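Local coordinates for protein dTDP Sugar Isomerase (Desulfovibrio desulfuricans subsp. desulfuricans str. G20, PDB 3EJK) that probably catalyses the epimerisation of dTDP-4-dehydro-6-deoxy-glucose at C3' and C5' to dTDP-4-dehydro-rhamnose, a step in making activated deoxysugars, at residues H40-R43 / L44-Q48; I159-W163 / A164-L168; L116-P119 / P120-Y124. All coordinates share one frame; numbering follows the deposited sequence. Where two conformers were deposited one is given.

Contact 1 of 3, residues H40-R43 / L44-Q48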
loop_
_atom_site.group_PDB
_atom_site.type_symbol
_atom_site.label_atom_id
_atom_site.label_comp_id
_atom_site.label_asym_id
_atom_site.label_seq_id
_atom_site.Cartn_x
_atom_site.Cartn_y
_atom_site.Cartn_z
ATOM N N HIS A 40 -1.948 1.046 9.487
ATOM C CA HIS A 40 -2.702 -0.166 9.182
ATOM C C HIS A 40 -3.600 -0.005 7.978
ATOM O O HIS A 40 -3.933 1.091 7.549
ATOM C CB HIS A 40 -3.562 -0.663 10.340
ATOM C CG HIS A 40 -2.767 -1.240 11.463
ATOM N ND1 HIS A 40 -3.317 -1.551 12.682
ATOM C CD2 HIS A 40 -1.445 -1.503 11.569
ATOM C CE1 HIS A 40 -2.382 -2.046 13.473
ATOM N NE2 HIS A 40 -1.230 -2.007 12.829
HETATM N N MSE A 41 -3.969 -1.155 7.447
HETATM C CA MSE A 41 -4.933 -1.219 6.366
HETATM C C MSE A 41 -5.937 -2.364 6.544
HETATM O O MSE A 41 -7.147 -2.144 6.724
HETATM C CB MSE A 41 -4.265 -1.334 4.999
HETATM C CG MSE A 41 -5.295 -1.174 3.921
HETATM SE SE MSE A 41 -4.621 -1.264 2.126
HETATM C CE MSE A 41 -6.331 -0.959 1.122
ATOM N N LEU A 42 -5.419 -3.585 6.501
ATOM C CA LEU A 42 -6.289 -4.756 6.588
ATOM C C LEU A 42 -5.582 -5.998 7.080
ATOM O O LEU A 42 -4.420 -6.247 6.765
ATOM C CB LEU A 42 -6.867 -5.024 5.185
ATOM C CG LEU A 42 -8.154 -5.801 4.953
ATOM C CD1 LEU A 42 -9.343 -5.157 5.684
ATOM C CD2 LEU A 42 -8.364 -5.857 3.427
ATOM N N ARG A 43 -6.313 -6.741 7.891
ATOM C CA ARG A 43 -5.876 -8.031 8.409
ATOM C C ARG A 43 -6.884 -9.098 8.023
ATOM O O ARG A 43 -8.034 -8.808 7.685
ATOM C CB ARG A 43 -5.775 -8.038 9.929
ATOM C CG ARG A 43 -4.583 -7.360 10.510
ATOM C CD ARG A 43 -4.867 -7.123 11.969
ATOM N NE ARG A 43 -5.061 -8.350 12.742
ATOM C CZ ARG A 43 -4.114 -8.888 13.513
ATOM N NH1 ARG A 43 -2.933 -8.310 13.587
ATOM N NH2 ARG A 43 -4.334 -9.997 14.211
ATOM N N LEU A 44 -6.441 -10.338 8.168
ATOM C CA LEU A 44 -7.260 -11.516 7.843
ATOM C C LEU A 44 -8.471 -11.620 8.756
ATOM O O LEU A 44 -9.515 -12.139 8.389
ATOM C CB LEU A 44 -6.428 -12.800 7.957
ATOM C CG LEU A 44 -7.192 -14.116 7.859
ATOM C CD1 LEU A 44 -7.969 -14.227 6.554
ATOM C CD2 LEU A 44 -6.219 -15.266 8.018
ATOM N N ASP A 45 -8.298 -11.122 9.955
ATOM C CA ASP A 45 -9.350 -11.168 10.963
ATOM C C ASP A 45 -10.093 -9.849 11.050
ATOM O O ASP A 45 -11.016 -9.698 11.831
ATOM C CB ASP A 45 -8.806 -11.609 12.321
ATOM C CG ASP A 45 -7.535 -10.888 12.711
ATOM O OD1 ASP A 45 -7.242 -9.823 12.132
ATOM O OD2 ASP A 45 -6.819 -11.404 13.590
ATOM N N SER A 46 -9.717 -8.906 10.197
ATOM C CA SER A 46 -10.372 -7.588 10.206
ATOM C C SER A 46 -11.843 -7.785 9.914
ATOM O O SER A 46 -12.204 -8.577 9.050
ATOM C CB SER A 46 -9.803 -6.624 9.155
ATOM O OG SER A 46 -8.473 -6.230 9.444
ATOM N N PRO A 47 -12.705 -7.062 10.625
ATOM C CA PRO A 47 -14.109 -7.260 10.321
ATOM C C PRO A 47 -14.426 -6.873 8.883
ATOM O O PRO A 47 -15.410 -7.335 8.310
ATOM C CB PRO A 47 -14.827 -6.338 11.316
ATOM C CG PRO A 47 -13.824 -6.041 12.389
ATOM C CD PRO A 47 -12.484 -6.116 11.730
ATOM N N GLN A 48 -13.538 -6.082 8.294
ATOM C CA GLN A 48 -13.772 -5.536 6.962
ATOM C C GLN A 48 -13.185 -6.397 5.870
ATOM O O GLN A 48 -13.380 -6.141 4.685
ATOM C CB GLN A 48 -13.237 -4.106 6.842
ATOM C CG GLN A 48 -13.891 -3.110 7.780
ATOM C CD GLN A 48 -13.434 -3.236 9.226
ATOM O OE1 GLN A 48 -12.372 -3.814 9.519
ATOM N NE2 GLN A 48 -14.231 -2.665 10.147
#

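Contact 2 of 3, residues I159-W163 / A164-L168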
loop_
_atom_site.group_PDB
_atom_site.type_symbol
_atom_site.label_atom_id
_atom_site.label_comp_id
_atom_site.label_asym_id
_atom_site.label_seq_id
_atom_site.Cartn_x
_atom_site.Cartn_y
_atom_site.Cartn_z
ATOM N N ILE A 159 -23.701 10.878 -14.677
ATOM C CA ILE A 159 -23.190 10.726 -13.307
ATOM C C ILE A 159 -23.214 12.148 -12.713
ATOM O O ILE A 159 -22.394 12.998 -13.089
ATOM C CB ILE A 159 -21.807 10.058 -13.271
ATOM C CG1 ILE A 159 -21.893 8.664 -13.913
ATOM C CG2 ILE A 159 -21.298 9.918 -11.810
ATOM C CD1 ILE A 159 -20.574 7.893 -13.927
ATOM N N PRO A 160 -24.161 12.407 -11.785
ATOM C CA PRO A 160 -24.481 13.774 -11.337
ATOM C C PRO A 160 -23.515 14.480 -10.416
ATOM O O PRO A 160 -23.912 15.030 -9.391
ATOM C CB PRO A 160 -25.832 13.600 -10.663
ATOM C CG PRO A 160 -25.726 12.233 -10.084
ATOM C CD PRO A 160 -25.072 11.430 -11.169
ATOM N N PHE A 161 -22.250 14.463 -10.808
ATOM C CA PHE A 161 -21.235 15.214 -10.085
ATOM C C PHE A 161 -20.212 15.823 -11.029
ATOM O O PHE A 161 -19.620 15.132 -11.851
ATOM C CB PHE A 161 -20.512 14.345 -9.049
ATOM C CG PHE A 161 -19.485 15.105 -8.256
ATOM C CD1 PHE A 161 -19.854 15.816 -7.142
ATOM C CD2 PHE A 161 -18.154 15.124 -8.642
ATOM C CE1 PHE A 161 -18.913 16.536 -6.407
ATOM C CE2 PHE A 161 -17.209 15.842 -7.922
ATOM C CZ PHE A 161 -17.599 16.555 -6.793
ATOM N N SER A 162 -19.974 17.112 -10.836
ATOM C CA SER A 162 -19.038 17.869 -11.670
ATOM C C SER A 162 -17.649 18.002 -11.072
ATOM O O SER A 162 -17.406 18.804 -10.187
ATOM C CB SER A 162 -19.585 19.263 -11.945
ATOM O OG SER A 162 -18.681 20.009 -12.724
ATOM N N TRP A 163 -16.728 17.222 -11.595
ATOM C CA TRP A 163 -15.348 17.292 -11.137
ATOM C C TRP A 163 -14.762 18.630 -11.476
ATOM O O TRP A 163 -13.897 19.136 -10.777
ATOM C CB TRP A 163 -14.475 16.196 -11.748
ATOM C CG TRP A 163 -14.679 14.939 -11.060
ATOM C CD1 TRP A 163 -15.321 13.840 -11.530
ATOM C CD2 TRP A 163 -14.286 14.640 -9.722
ATOM N NE1 TRP A 163 -15.332 12.863 -10.572
ATOM C CE2 TRP A 163 -14.708 13.331 -9.448
ATOM C CE3 TRP A 163 -13.622 15.356 -8.723
ATOM C CZ2 TRP A 163 -14.495 12.721 -8.222
ATOM C CZ3 TRP A 163 -13.407 14.739 -7.503
ATOM C CH2 TRP A 163 -13.842 13.441 -7.264
ATOM N N ALA A 164 -15.277 19.221 -12.539
ATOM C CA ALA A 164 -14.732 20.507 -13.000
ATOM C C ALA A 164 -15.040 21.591 -11.988
ATOM O O ALA A 164 -14.347 22.595 -11.876
ATOM C CB ALA A 164 -15.296 20.880 -14.348
ATOM N N GLY A 165 -16.088 21.352 -11.226
ATOM C CA GLY A 165 -16.558 22.314 -10.252
ATOM C C GLY A 165 -16.040 22.045 -8.860
ATOM O O GLY A 165 -16.240 22.840 -7.955
ATOM N N ALA A 166 -15.351 20.934 -8.689
ATOM C CA ALA A 166 -14.851 20.544 -7.344
ATOM C C ALA A 166 -13.750 21.431 -6.790
ATOM O O ALA A 166 -12.894 21.933 -7.506
ATOM C CB ALA A 166 -14.369 19.080 -7.335
ATOM N N ASP A 167 -13.784 21.581 -5.475
ATOM C CA ASP A 167 -12.752 22.319 -4.748
ATOM C C ASP A 167 -11.703 21.315 -4.325
ATOM O O ASP A 167 -11.928 20.502 -3.417
ATOM C CB ASP A 167 -13.342 23.032 -3.537
ATOM C CG ASP A 167 -12.298 23.758 -2.713
ATOM O OD1 ASP A 167 -11.099 23.761 -3.080
ATOM O OD2 ASP A 167 -12.695 24.330 -1.679
ATOM N N LEU A 168 -10.574 21.351 -5.022
ATOM C CA LEU A 168 -9.494 20.423 -4.753
ATOM C C LEU A 168 -8.333 21.129 -4.075
ATOM O O LEU A 168 -7.197 20.677 -4.123
ATOM C CB LEU A 168 -9.034 19.733 -6.043
ATOM C CG LEU A 168 -10.131 18.973 -6.820
ATOM C CD1 LEU A 168 -9.548 18.288 -8.047
ATOM C CD2 LEU A 168 -10.828 17.973 -5.927
#

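Contact 3 of 3, residues L116-P119 / P120-Y124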
loop_
_atom_site.group_PDB
_atom_site.type_symbol
_atom_site.label_atom_id
_atom_site.label_comp_id
_atom_site.label_asym_id
_atom_site.label_seq_id
_atom_site.Cartn_x
_atom_site.Cartn_y
_atom_site.Cartn_z
ATOM N N LEU A 116 -12.312 2.915 3.093
ATOM C CA LEU A 116 -13.560 3.124 2.344
ATOM C C LEU A 116 -13.900 1.875 1.540
ATOM O O LEU A 116 -13.140 1.433 0.700
ATOM C CB LEU A 116 -13.403 4.304 1.381
ATOM C CG LEU A 116 -14.512 4.527 0.352
ATOM C CD1 LEU A 116 -15.808 4.823 1.120
ATOM C CD2 LEU A 116 -14.158 5.634 -0.666
ATOM N N ARG A 117 -15.059 1.312 1.848
ATOM C CA ARG A 117 -15.583 0.151 1.142
ATOM C C ARG A 117 -16.508 0.633 0.039
ATOM O O ARG A 117 -17.441 1.393 0.295
ATOM C CB ARG A 117 -16.354 -0.756 2.119
ATOM C CG ARG A 117 -16.990 -1.947 1.450
ATOM C CD ARG A 117 -17.917 -2.692 2.406
ATOM N NE ARG A 117 -18.339 -3.937 1.790
ATOM C CZ ARG A 117 -19.519 -4.138 1.215
ATOM N NH1 ARG A 117 -20.439 -3.188 1.216
ATOM N NH2 ARG A 117 -19.783 -5.316 0.666
ATOM N N ILE A 118 -16.222 0.223 -1.196
ATOM C CA ILE A 118 -17.068 0.607 -2.338
ATOM C C ILE A 118 -17.702 -0.670 -2.877
ATOM O O ILE A 118 -17.005 -1.537 -3.409
ATOM C CB ILE A 118 -16.273 1.297 -3.460
ATOM C CG1 ILE A 118 -15.566 2.543 -2.927
ATOM C CG2 ILE A 118 -17.230 1.697 -4.655
ATOM C CD1 ILE A 118 -14.633 3.196 -3.945
ATOM N N PRO A 119 -19.031 -0.805 -2.756
ATOM C CA PRO A 119 -19.550 -2.096 -3.207
ATOM C C PRO A 119 -19.676 -2.210 -4.725
ATOM O O PRO A 119 -19.507 -1.223 -5.436
ATOM C CB PRO A 119 -20.924 -2.193 -2.523
ATOM C CG PRO A 119 -21.269 -0.830 -2.082
ATOM C CD PRO A 119 -20.064 0.052 -2.151
ATOM N N PRO A 120 -19.900 -3.423 -5.234
ATOM C CA PRO A 120 -20.051 -3.471 -6.682
ATOM C C PRO A 120 -21.232 -2.694 -7.230
ATOM O O PRO A 120 -22.221 -2.409 -6.538
ATOM C CB PRO A 120 -20.224 -4.969 -6.994
ATOM C CG PRO A 120 -20.478 -5.642 -5.736
ATOM C CD PRO A 120 -20.093 -4.734 -4.596
ATOM N N GLN A 121 -21.026 -2.323 -8.479
ATOM C CA GLN A 121 -21.991 -1.647 -9.313
ATOM C C GLN A 121 -22.293 -0.226 -8.862
ATOM O O GLN A 121 -23.302 0.376 -9.236
ATOM C CB GLN A 121 -23.228 -2.528 -9.503
ATOM C CG GLN A 121 -22.881 -3.802 -10.291
ATOM C CD GLN A 121 -24.046 -4.756 -10.487
ATOM O OE1 GLN A 121 -25.203 -4.391 -10.314
ATOM N NE2 GLN A 121 -23.736 -5.992 -10.877
ATOM N N VAL A 122 -21.377 0.293 -8.072
ATOM C CA VAL A 122 -21.426 1.681 -7.642
ATOM C C VAL A 122 -20.293 2.395 -8.367
ATOM O O VAL A 122 -19.143 1.949 -8.329
ATOM C CB VAL A 122 -21.231 1.858 -6.120
ATOM C CG1 VAL A 122 -21.021 3.345 -5.762
ATOM C CG2 VAL A 122 -22.416 1.302 -5.355
ATOM N N TRP A 123 -20.635 3.475 -9.057
ATOM C CA TRP A 123 -19.639 4.294 -9.755
ATOM C C TRP A 123 -18.782 5.051 -8.765
ATOM O O TRP A 123 -19.265 5.560 -7.748
ATOM C CB TRP A 123 -20.283 5.321 -10.676
ATOM C CG TRP A 123 -20.970 4.779 -11.897
ATOM C CD1 TRP A 123 -22.316 4.593 -12.065
ATOM C CD2 TRP A 123 -20.358 4.405 -13.133
ATOM N NE1 TRP A 123 -22.576 4.107 -13.328
ATOM C CE2 TRP A 123 -21.388 3.978 -14.001
ATOM C CE3 TRP A 123 -19.037 4.373 -13.590
ATOM C CZ2 TRP A 123 -21.134 3.536 -15.286
ATOM C CZ3 TRP A 123 -18.796 3.926 -14.873
ATOM C CH2 TRP A 123 -19.827 3.500 -15.694
ATOM N N TYR A 124 -17.501 5.122 -9.084
ATOM C CA TYR A 124 -16.553 5.883 -8.270
ATOM C C TYR A 124 -15.537 6.686 -9.075
ATOM O O TYR A 124 -15.189 6.386 -10.194
ATOM C CB TYR A 124 -15.870 5.016 -7.205
ATOM C CG TYR A 124 -15.083 3.835 -7.714
ATOM C CD1 TYR A 124 -15.680 2.602 -7.888
ATOM C CD2 TYR A 124 -13.731 3.951 -7.982
ATOM C CE1 TYR A 124 -14.943 1.504 -8.346
ATOM C CE2 TYR A 124 -12.987 2.881 -8.441
ATOM C CZ TYR A 124 -13.593 1.656 -8.617
ATOM O OH TYR A 124 -12.848 0.581 -9.075
HETATM O O HOH W 1 -18.119 -0.572 -8.582
#

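Contact 1 of 3, residues H40-R43 / L44-Q48
Arg43 and Asp45 face each other with their flat ends almost coplanar, the guanidinium and carboxylate planes only 11° apart. The arginine offers its side rather than its end: NE donates to Asp45 OD1 at 2.7 Å, and NH2 donates to Asp45 OD2 at 2.9 Å. Both oxygens receive on their syn lone pairs, and both bonds are close to straight, so the salt bridge fixes the rotation of both groups. A bend at chi3 (62°) folds the arginine chain so that NE turns to the aspartate. The turn beneath is a type I beta turn from Arg43 to Ser46, closed by Ser46 N to Arg43 O at 3.0 Å. With OG lying beside its own backbone N (chi1 -68°), Ser46 reaches back and accepts from Arg43 N at 2.7 Å; its CB rests 3.8 Å from Leu42 CD1. Arg43 is thus held through both backbone and side chain, while its NH1 donates to His144 O of the second subunit. The turn ends strand 38-43, which lies beside strand 24-31 in the sheet, and His40, Leu42 and Arg43 pair with an antiparallel strand of the second subunit, carrying that sheet across the dimer interface.

Contact 2 of 3, residues I159-W163 / A164-L168
Phe161 meets Ala166 across a short turn, its CZ 4.1 Å from Ala166 CB. The chain enters through an inverse gamma turn centred on Pro160, with Phe161 N hydrogen-bonded to Ile159 O. Phe161 has CG trans to its backbone N (chi1 -178°), which carries the ring over the indole of Trp163: CE2 of Phe161 lies 3.6 Å above the indole plane, over its centre, while Trp163 CD2 lies in the plane of the phenyl ring at its edge.

Ser162 follows at the surface and gives the turn its first tie, its O accepting from Gly165 N at 3.1 Å. The same N-H also makes a weak bond to Ser162 OG, so one donor is shared between the backbone and side chain of a single residue.

Trp163 supplies the second tie and a large apolar ring. Its O accepts from Ala166 N at 3.1 Å, one residue further on, and the methyl of Ala166 comes within 4.0 Å of Trp163 CE3. Two residues past Ala166, Leu168 brings its CD2 to the edge of the indole, near its plane and 4.4 Å from Trp163 CZ3. The ring is buried against Val65 and Ala67 of strand 65-71, Val88 and Ala127, and also meets the ring of Trp68. Two successive backbone bonds between residues three apart make two overlapping beta turns, with the Phe161 and Trp163 rings packed against each other and against the sheet; in this way the C-terminal segment covers one sheet of the cupin jelly-roll.

Contact 3 of 3, residues L116-P119 / P120-Y124
Water 1 lies 2.7 Å from Val122 O, to which it can donate. Its approach to Pro119 O is long and weak, at 3.5 Å, and not every acceptor in reach of this water can be served at once. It sits across the mouth of a type II beta turn that runs from Pro119 to Val122, where Val122 N stands 3.6 Å from Pro119 O. The same water lies at the edge of the Tyr124 ring, in its plane.

The rings of Pro119 and Pro120 lie close because they are joined directly. Pro119 also reaches across the turn, its CG resting 4.1 Å from Val122 CG2, and the two side chains meet at a slant.

Beyond the turn, Ile118 and Tyr124 cross at about a right angle. The CD1 methyl of Ile118 stands over one face of the tyrosine, 4.2 Å from the Tyr124 ring centroid and 26° off its normal, a CH-pi contact. The other branch of Ile118, CG2, touches Tyr124 CD1 at 3.7 Å and faces Val122 CB. In Tyr124, chi1 of 59° swings the ring to the Ile118 side, and chi2 near -90° turns a face to the methyl. Leu89 of strand 84-90 packs against Ile118, Val122 and Tyr124.

Tyr124 OH hydrogen-bonds to a citrate, probably from the crystallisation liquor. The type II turn joins strands 114-118 and 123-128, which belong to different sheets, a tight connection from one sheet to the other, as in the jelly-roll of cupins.

Overall arrangement
Contacts 1 and 2 lie on opposite sides of the chain's centre, their centres about 32 Å apart, and the centre of contact 3, nearer the core, lies about 18 Å from each of the other two centres. Contact 3 touches contact 2 directly: Ile159 CD1 packs on Trp123 CD2 at 3.6 Å, so the C-terminal segment reaches the side chain of Trp123 on strand 123-128. Contact 1 does not touch contact 3, though their nearest atoms are only about 6 Å apart and both reach the same sheet; it serves the dimer interface instead. The citrate bound by Tyr124 of contact 3 may mark the substrate pocket, consistent with a cupin-fold epimerase, whereas a glycerol lies about 5 Å from the Leu44 side chain of contact 1.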